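Local atomic coordinates of putative SnoaL-like polyketide cyclase (Jannaschia sp., PDB entry 3KKG), a protein that is of unproven function but, as a SnoaL-like member of the NTF2 clan, probably acts as a polyketide cyclase or a related enzyme. Residues V78-G82 with D83-V87. Residues are numbered along the deposited sequence; the frame is centred on the assembly and turned at random.
Sequences VTVEG and DNVVV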
loop_
_atom_site.group_PDB
_atom_site.type_symbol
_atom_site.label_atom_id
_atom_site.label_comp_id
_atom_site.label_asym_id
_atom_site.label_seq_id
_atom_site.Cartn_x
_atom_site.Cartn_y
_atom_site.Cartn_z
ATOM N N VAL A 78 12.729 -2.066 1.138
ATOM C CA VAL A 78 12.515 -2.056 2.566
ATOM C C VAL A 78 12.809 -0.613 3.049
ATOM O O VAL A 78 13.883 -0.050 2.758
ATOM C CB VAL A 78 13.413 -3.015 3.302
ATOM C CG1 VAL A 78 13.232 -2.917 4.807
ATOM C CG2 VAL A 78 13.195 -4.453 2.739
ATOM N N THR A 79 11.865 -0.047 3.769
ATOM C CA THR A 79 12.009 1.266 4.358
ATOM C C THR A 79 11.685 1.163 5.808
ATOM O O THR A 79 10.564 0.762 6.179
ATOM C CB THR A 79 11.104 2.248 3.620
ATOM O OG1 THR A 79 11.634 2.430 2.307
ATOM C CG2 THR A 79 10.990 3.651 4.323
ATOM N N VAL A 80 12.584 1.601 6.671
ATOM C CA VAL A 80 12.326 1.563 8.096
ATOM C C VAL A 80 12.586 2.913 8.719
ATOM O O VAL A 80 13.579 3.550 8.411
ATOM C CB VAL A 80 13.192 0.467 8.828
ATOM C CG1 VAL A 80 14.679 0.686 8.555
ATOM C CG2 VAL A 80 12.927 0.431 10.333
ATOM N N GLU A 81 11.692 3.314 9.624
ATOM C CA GLU A 81 11.913 4.440 10.539
ATOM C C GLU A 81 11.431 4.021 11.908
ATOM O O GLU A 81 10.234 3.774 12.135
ATOM C CB GLU A 81 11.182 5.683 10.080
ATOM C CG GLU A 81 11.600 6.897 10.910
ATOM C CD GLU A 81 11.011 8.192 10.480
ATOM O OE1 GLU A 81 10.045 8.230 9.712
ATOM O OE2 GLU A 81 11.484 9.223 11.042
ATOM N N GLY A 82 12.365 3.874 12.808
ATOM C CA GLY A 82 12.039 3.421 14.158
ATOM C C GLY A 82 11.334 2.076 14.164
ATOM O O GLY A 82 11.848 1.114 13.602
ATOM N N ASP A 83 10.143 2.050 14.775
ATOM C CA ASP A 83 9.360 0.833 14.903
ATOM C C ASP A 83 8.359 0.596 13.732
ATOM O O ASP A 83 7.457 -0.223 13.827
ATOM C CB ASP A 83 8.654 0.826 16.266
ATOM C CG ASP A 83 9.566 0.436 17.384
ATOM O OD1 ASP A 83 10.521 -0.354 17.185
ATOM O OD2 ASP A 83 9.321 0.882 18.529
ATOM N N ASN A 84 8.539 1.320 12.617
ATOM C CA ASN A 84 7.737 1.133 11.412
ATOM C C ASN A 84 8.601 0.610 10.309
ATOM O O ASN A 84 9.597 1.214 9.984
ATOM C CB ASN A 84 7.134 2.454 10.936
ATOM C CG ASN A 84 6.156 3.032 11.970
ATOM O OD1 ASN A 84 4.997 2.660 11.993
ATOM N ND2 ASN A 84 6.653 3.838 12.864
ATOM N N VAL A 85 8.238 -0.576 9.765
ATOM C CA VAL A 85 8.945 -1.193 8.662
ATOM C C VAL A 85 7.961 -1.384 7.521
ATOM O O VAL A 85 6.870 -1.969 7.707
ATOM C CB VAL A 85 9.552 -2.554 9.047
ATOM C CG1 VAL A 85 10.265 -3.113 7.835
ATOM C CG2 VAL A 85 10.532 -2.392 10.219
ATOM N N VAL A 86 8.353 -0.932 6.343
ATOM C CA VAL A 86 7.527 -1.010 5.148
ATOM C C VAL A 86 8.246 -1.845 4.135
ATOM O O VAL A 86 9.416 -1.616 3.837
ATOM C CB VAL A 86 7.269 0.414 4.558
ATOM C CG1 VAL A 86 6.403 0.322 3.274
ATOM C CG2 VAL A 86 6.675 1.355 5.646
ATOM N N VAL A 87 7.623 -2.907 3.663
ATOM C CA VAL A 87 8.184 -3.838 2.712
ATOM C C VAL A 87 7.355 -3.798 1.446
ATOM O O VAL A 87 6.171 -4.108 1.479
ATOM C CB VAL A 87 8.269 -5.272 3.273
ATOM C CG1 VAL A 87 8.891 -6.199 2.231
ATOM C CG2 VAL A 87 9.061 -5.303 4.575
#
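Thr79 and Val86 face each other as an antiparallel hydrogen-bonded pair and exchange two backbone bonds, Thr79 N to Val86 O (2.9 Å) and Val86 N to Thr79 O (2.8 Å). Glu81 and Asn84 form the second hydrogen-bonded pair. There Glu81 N reaches Asn84 O at 3.0 Å, almost straight on to the carbonyl, whereas the return bond from Asn84 N meets Glu81 O 41° out of the carbonyl plane, where the chain is already turning. Between these pairs, in the non-hydrogen-bonded register, the CA of Val80 makes a C-H...O contact with Asn84 O (3.3 Å), giving that oxygen a second donor. The motif is a beta hairpin with a two-residue loop, a type II' turn from Glu81 to Asn84. It joins strand 72-81, an outermost strand of the sheet within the chain, to strand 84-94 in the NTF2-like fold. Gly82 sits at the first turn corner with positive phi (58°), a conformation that glycine adopts readily; its N and O are hydrogen-bonded to the side chains of Glu8 and Asn11 of helix 6-16. Apolar contacts lie on the face of Val78, Val80 and Val85, turned to that helix. Val80 and Val85 run alongside each other in the same direction, with CG2 against CG2 at 3.7 Å; with CG1 of Val80 between its N and carbonyl carbon (chi1 56°), CG2 is left anti to N. Val78 CG1 approaches Val85 CG1 more loosely, at 4.2 Å. On the opposite face, Thr79 and Asn84 pack against the second subunit, and the Glu81 carboxylate extends to a salt bridge with Arg4 of that subunit.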